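Side-chain contacts in abietadiene synthase, chloroplastic (Abies grandis, PDB 3S9V), which is a largely helical plastid enzyme of the terpene synthase family, combining a terpene synthase N-terminal domain with a metal-binding domain: residues G150-F155 with E184-R189; T134-M139 with P174-I179. All coordinates share one frame; numbering follows the deposited sequence.

In the fold
Contacts 1 and 2 lie on the same side of the chain's centre, with their own centres about 16 Å apart, and both draw on helix 174-187: residues 174-179 at its start serve contact 2, residues 184-189, its last turn and the two residues after it, contact 1. Along the chain the segments alternate, 134-139, 150-155, 174-179, 184-189, so helix 122-136 and the following helix 151-164 are each tied to the same third helix. Side chains also bridge the two contacts, with Phe-151 against Ile-179 and Phe-155 against Leu-176. The peripheral, all-helical setting is consistent with the gamma domain of a three-domain (alpha-beta-gamma) terpene synthase.

Contact 1: G150-F155 with E184-R189; sequences GFEIVF and EAKLKR
OE2 of Glu-152 is held by a salt bridge to Lys-182 and weakly, at long range, by Arg-147, whereas OE1 merely faces Lys-186 NZ at 4.1 Å, beyond salt-bridge distance. Lys-186 reaches across as a fully extended chain, its CG anti to the backbone N (chi1 -169°), and meets the Glu-152 side chain at about a right angle. Its ammonium therefore arrives beside the root of the glutamate, with NZ 4.0 Å from Glu-152 CB. The same NZ lies 4.3 Å from CG1 of Ile-153, so the lysine end spans acidic and apolar neighbours; the attraction to Glu-152 is probably mainly long-range. The tip of Leu-187 comes within 4.8 Å (CD1 to Ile-153 CG1), just short of touching. Gly-150 is the N-cap of helix 151-164, and its O accepts from both Ile-153 N (3.0 Å) and Val-154 N (2.9 Å). The contact thus joins the first turn of helix 151-164 to the last turn of helix 174-187, where Ile-153 O also accepts from Arg-183 NE, while Leu-209 and Ile-212 of a later loop pack on Ile-153 and Leu-187.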
loop_
_atom_site.group_PDB
_atom_site.type_symbol
_atom_site.label_atom_id
_atom_site.label_comp_id
_atom_site.label_asym_id
_atom_site.label_seq_id
_atom_site.Cartn_x
_atom_site.Cartn_y
_atom_site.Cartn_z
ATOM N N GLY A 150 -15.668 21.293 7.849
ATOM C CA GLY A 150 -16.034 22.552 8.470
ATOM C C GLY A 150 -17.278 23.212 7.916
ATOM O O GLY A 150 -17.545 24.378 8.238
ATOM N N PHE A 151 -18.051 22.484 7.106
ATOM C CA PHE A 151 -19.259 23.049 6.506
ATOM C C PHE A 151 -20.197 23.707 7.503
ATOM O O PHE A 151 -20.587 24.861 7.329
ATOM C CB PHE A 151 -20.059 21.991 5.749
ATOM C CG PHE A 151 -21.224 22.563 4.974
ATOM C CD1 PHE A 151 -21.026 23.146 3.725
ATOM C CD2 PHE A 151 -22.507 22.543 5.507
ATOM C CE1 PHE A 151 -22.090 23.698 3.013
ATOM C CE2 PHE A 151 -23.580 23.096 4.806
ATOM C CZ PHE A 151 -23.368 23.674 3.552
ATOM N N GLU A 152 -20.563 22.960 8.539
ATOM C CA GLU A 152 -21.482 23.443 9.560
ATOM C C GLU A 152 -20.961 24.620 10.384
ATOM O O GLU A 152 -21.697 25.234 11.151
ATOM C CB GLU A 152 -21.894 22.273 10.461
ATOM C CG GLU A 152 -22.717 21.222 9.695
ATOM C CD GLU A 152 -23.216 20.073 10.562
ATOM O OE1 GLU A 152 -22.380 19.298 11.081
ATOM O OE2 GLU A 152 -24.453 19.945 10.718
ATOM N N ILE A 153 -19.692 24.949 10.216
ATOM C CA ILE A 153 -19.132 26.080 10.935
ATOM C C ILE A 153 -19.099 27.280 10.000
ATOM O O ILE A 153 -19.565 28.366 10.325
ATOM C CB ILE A 153 -17.700 25.778 11.404
ATOM C CG1 ILE A 153 -17.743 24.942 12.685
ATOM C CG2 ILE A 153 -16.932 27.077 11.614
ATOM C CD1 ILE A 153 -16.363 24.569 13.219
ATOM N N VAL A 154 -18.561 27.044 8.817
ATOM C CA VAL A 154 -18.395 28.064 7.801
ATOM C C VAL A 154 -19.638 28.493 7.004
ATOM O O VAL A 154 -19.800 29.673 6.687
ATOM C CB VAL A 154 -17.271 27.605 6.839
ATOM C CG1 VAL A 154 -17.345 28.355 5.548
ATOM C CG2 VAL A 154 -15.899 27.810 7.522
ATOM N N PHE A 155 -20.524 27.558 6.686
ATOM C CA PHE A 155 -21.701 27.917 5.907
ATOM C C PHE A 155 -22.712 28.813 6.646
ATOM O O PHE A 155 -23.196 29.798 6.088
ATOM C CB PHE A 155 -22.394 26.649 5.388
ATOM C CG PHE A 155 -23.541 26.922 4.452
ATOM C CD1 PHE A 155 -23.320 27.497 3.208
ATOM C CD2 PHE A 155 -24.840 26.588 4.811
ATOM C CE1 PHE A 155 -24.374 27.737 2.330
ATOM C CE2 PHE A 155 -25.904 26.823 3.940
ATOM C CZ PHE A 155 -25.670 27.398 2.696
ATOM N N GLU A 184 -24.773 27.459 16.164
ATOM C CA GLU A 184 -24.753 28.198 17.416
ATOM C C GLU A 184 -24.584 27.256 18.603
ATOM O O GLU A 184 -23.866 27.569 19.551
ATOM C CB GLU A 184 -26.039 29.005 17.581
ATOM C CG GLU A 184 -25.840 30.275 18.384
ATOM C CD GLU A 184 -25.128 31.353 17.586
ATOM O OE1 GLU A 184 -24.632 32.325 18.200
ATOM O OE2 GLU A 184 -25.078 31.234 16.342
ATOM N N ALA A 185 -25.246 26.104 18.549
ATOM C CA ALA A 185 -25.161 25.121 19.625
ATOM C C ALA A 185 -23.840 24.358 19.573
ATOM O O ALA A 185 -23.515 23.588 20.480
ATOM C CB ALA A 185 -26.323 24.149 19.532
ATOM N N LYS A 186 -23.084 24.573 18.502
ATOM C CA LYS A 186 -21.800 23.906 18.322
ATOM C C LYS A 186 -20.684 24.817 18.831
ATOM O O LYS A 186 -19.714 24.356 19.426
ATOM C CB LYS A 186 -21.592 23.583 16.839
ATOM C CG LYS A 186 -20.426 22.652 16.526
ATOM C CD LYS A 186 -20.432 22.268 15.046
ATOM C CE LYS A 186 -19.275 21.342 14.691
ATOM N NZ LYS A 186 -19.274 20.988 13.242
ATOM N N LEU A 187 -20.831 26.115 18.596
ATOM C CA LEU A 187 -19.839 27.080 19.040
ATOM C C LEU A 187 -19.752 27.123 20.562
ATOM O O LEU A 187 -18.658 27.050 21.126
ATOM C CB LEU A 187 -20.176 28.468 18.493
ATOM C CG LEU A 187 -19.488 28.908 17.193
ATOM C CD1 LEU A 187 -19.320 27.744 16.220
ATOM C CD2 LEU A 187 -20.319 30.024 16.572
ATOM N N LYS A 188 -20.904 27.235 21.222
ATOM C CA LYS A 188 -20.949 27.287 22.683
ATOM C C LYS A 188 -20.516 25.965 23.303
ATOM O O LYS A 188 -20.433 25.838 24.524
ATOM C CB LYS A 188 -22.366 27.624 23.163
ATOM C CG LYS A 188 -22.858 28.996 22.730
ATOM C CD LYS A 188 -24.276 29.269 23.218
ATOM C CE LYS A 188 -24.751 30.644 22.761
ATOM N NZ LYS A 188 -26.162 30.928 23.152
ATOM N N ARG A 189 -20.227 24.986 22.455
ATOM C CA ARG A 189 -19.826 23.669 22.920
ATOM C C ARG A 189 -18.342 23.385 22.660
ATOM O O ARG A 189 -17.844 22.309 22.986
ATOM C CB ARG A 189 -20.708 22.628 22.233
ATOM C CG ARG A 189 -20.643 21.227 22.799
ATOM C CD ARG A 189 -21.749 20.381 22.187
ATOM N NE ARG A 189 -21.720 20.439 20.728
ATOM C CZ ARG A 189 -22.697 20.007 19.938
ATOM N NH1 ARG A 189 -23.795 19.479 20.462
ATOM N NH2 ARG A 189 -22.575 20.104 18.619
#

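Contact 2: T134-M139 with P174-I179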
loop_
_atom_site.group_PDB
_atom_site.type_symbol
_atom_site.label_atom_id
_atom_site.label_comp_id
_atom_site.label_asym_id
_atom_site.label_seq_id
_atom_site.Cartn_x
_atom_site.Cartn_y
_atom_site.Cartn_z
ATOM N N THR A 134 -32.589 27.750 -5.761
ATOM C CA THR A 134 -33.086 26.497 -6.307
ATOM C C THR A 134 -32.422 25.311 -5.621
ATOM O O THR A 134 -33.077 24.328 -5.278
ATOM C CB THR A 134 -32.829 26.393 -7.815
ATOM O OG1 THR A 134 -33.370 27.544 -8.474
ATOM C CG2 THR A 134 -33.490 25.140 -8.371
ATOM N N GLN A 135 -31.117 25.410 -5.414
ATOM C CA GLN A 135 -30.369 24.339 -4.771
ATOM C C GLN A 135 -30.687 24.231 -3.276
ATOM O O GLN A 135 -30.686 23.135 -2.716
ATOM C CB GLN A 135 -28.869 24.563 -4.963
ATOM C CG GLN A 135 -28.022 23.449 -4.384
ATOM C CD GLN A 135 -28.327 22.117 -5.027
ATOM O OE1 GLN A 135 -28.078 21.921 -6.220
ATOM N NE2 GLN A 135 -28.882 21.192 -4.245
ATOM N N ALA A 136 -30.960 25.361 -2.628
ATOM C CA ALA A 136 -31.258 25.341 -1.199
ATOM C C ALA A 136 -32.511 24.524 -0.894
ATOM O O ALA A 136 -32.605 23.893 0.156
ATOM C CB ALA A 136 -31.413 26.771 -0.667
ATOM N N GLY A 137 -33.463 24.528 -1.824
ATOM C CA GLY A 137 -34.697 23.786 -1.629
ATOM C C GLY A 137 -34.642 22.303 -1.961
ATOM O O GLY A 137 -35.648 21.607 -1.829
ATOM N N LYS A 138 -33.483 21.811 -2.388
ATOM C CA LYS A 138 -33.330 20.395 -2.737
ATOM C C LYS A 138 -32.293 19.685 -1.866
ATOM O O LYS A 138 -31.907 18.547 -2.144
ATOM C CB LYS A 138 -32.916 20.253 -4.205
ATOM C CG LYS A 138 -33.906 20.831 -5.202
ATOM C CD LYS A 138 -33.517 20.500 -6.641
ATOM C CE LYS A 138 -32.168 21.095 -7.020
ATOM N NZ LYS A 138 -31.864 20.913 -8.470
ATOM N N MET A 139 -31.851 20.360 -0.810
ATOM C CA MET A 139 -30.840 19.809 0.087
ATOM C C MET A 139 -31.256 18.537 0.819
ATOM O O MET A 139 -30.414 17.835 1.381
ATOM C CB MET A 139 -30.406 20.875 1.098
ATOM C CG MET A 139 -29.652 22.039 0.466
ATOM S SD MET A 139 -28.320 21.490 -0.650
ATOM C CE MET A 139 -27.150 20.858 0.509
ATOM N N PRO A 174 -36.328 25.202 6.249
ATOM C CA PRO A 174 -35.870 24.429 7.406
ATOM C C PRO A 174 -34.361 24.208 7.382
ATOM O O PRO A 174 -33.668 24.544 8.341
ATOM C CB PRO A 174 -36.665 23.135 7.284
ATOM C CG PRO A 174 -37.967 23.626 6.761
ATOM C CD PRO A 174 -37.539 24.597 5.668
ATOM N N PHE A 175 -33.851 23.670 6.277
ATOM C CA PHE A 175 -32.419 23.410 6.152
ATOM C C PHE A 175 -31.533 24.591 6.558
ATOM O O PHE A 175 -30.614 24.436 7.359
ATOM C CB PHE A 175 -32.063 23.013 4.719
ATOM C CG PHE A 175 -30.585 22.817 4.503
ATOM C CD1 PHE A 175 -29.929 21.708 5.033
ATOM C CD2 PHE A 175 -29.838 23.763 3.803
ATOM C CE1 PHE A 175 -28.554 21.545 4.871
ATOM C CE2 PHE A 175 -28.462 23.609 3.636
ATOM C CZ PHE A 175 -27.820 22.496 4.173
ATOM N N LEU A 176 -31.807 25.764 6.001
ATOM C CA LEU A 176 -31.007 26.942 6.294
ATOM C C LEU A 176 -31.240 27.507 7.683
ATOM O O LEU A 176 -30.295 27.938 8.351
ATOM C CB LEU A 176 -31.260 28.013 5.237
ATOM C CG LEU A 176 -30.816 27.537 3.851
ATOM C CD1 LEU A 176 -31.147 28.576 2.792
ATOM C CD2 LEU A 176 -29.320 27.251 3.884
ATOM N N LYS A 177 -32.492 27.499 8.129
ATOM C CA LYS A 177 -32.799 28.020 9.453
ATOM C C LYS A 177 -32.211 27.121 10.534
ATOM O O LYS A 177 -31.678 27.599 11.529
ATOM C CB LYS A 177 -34.313 28.136 9.660
ATOM C CG LYS A 177 -34.670 28.756 11.001
ATOM C CD LYS A 177 -36.136 28.586 11.367
ATOM C CE LYS A 177 -36.386 29.083 12.789
ATOM N NZ LYS A 177 -37.772 28.812 13.255
ATOM N N GLN A 178 -32.301 25.814 10.331
ATOM C CA GLN A 178 -31.789 24.855 11.303
ATOM C C GLN A 178 -30.273 24.678 11.324
ATOM O O GLN A 178 -29.712 24.301 12.353
ATOM C CB GLN A 178 -32.456 23.496 11.090
ATOM C CG GLN A 178 -33.877 23.414 11.625
ATOM C CD GLN A 178 -34.682 22.326 10.949
ATOM O OE1 GLN A 178 -34.170 21.239 10.680
ATOM N NE2 GLN A 178 -35.953 22.610 10.676
ATOM N N ILE A 179 -29.595 24.939 10.213
ATOM C CA ILE A 179 -28.151 24.770 10.236
ATOM C C ILE A 179 -27.516 25.917 11.025
ATOM O O ILE A 179 -26.457 25.754 11.633
ATOM C CB ILE A 179 -27.557 24.698 8.814
ATOM C CG1 ILE A 179 -26.181 24.041 8.873
ATOM C CG2 ILE A 179 -27.444 26.085 8.213
ATOM C CD1 ILE A 179 -25.596 23.749 7.517
#
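Met-139 covers the ring of Phe-175 with its methylene groups more closely than with its sulfur. CB sits almost squarely over one face, 3.9 Å from the Phe-175 ring centroid and 9° off the normal, a CH-pi contact. CG follows over the same face near the rim, at 3.7 Å from Phe-175 CE2. Bends about CB-CG and CG-SD curl the chain round, bringing the methyl CE to 4.1 Å from Phe-175 CZ. The sulfur is carried farther out: SD of Met-139 lies 5.2 Å from the Phe-175 ring centroid and 26° off the normal, an oblique Met-aromatic contact. SD has a second, polar neighbour in its own segment, since NE2 of Gln-135 gives it a weak hydrogen bond of 3.7 Å. The CB of Phe-175 already points toward segment 134-139, and with CG anti to the backbone N (chi1 176°) the ring lies with one face under Met-139 CB. Beside this pair, a second apolar touch joins the helices proper: the methyl CB of Ala-136 meets Leu-176 CD1 at 3.9 Å. The interface across the two segments is thus apolar and largely buried, linking the end of helix 122-136 and the turn after it to the first turn of helix 174-187. Tyr-102 and Ile-105 of helix 101-117 pack against Met-139, Leu-173 lies against Ala-136, and Phe-155 of helix 151-164 touches Leu-176, which sets the contact among four helices.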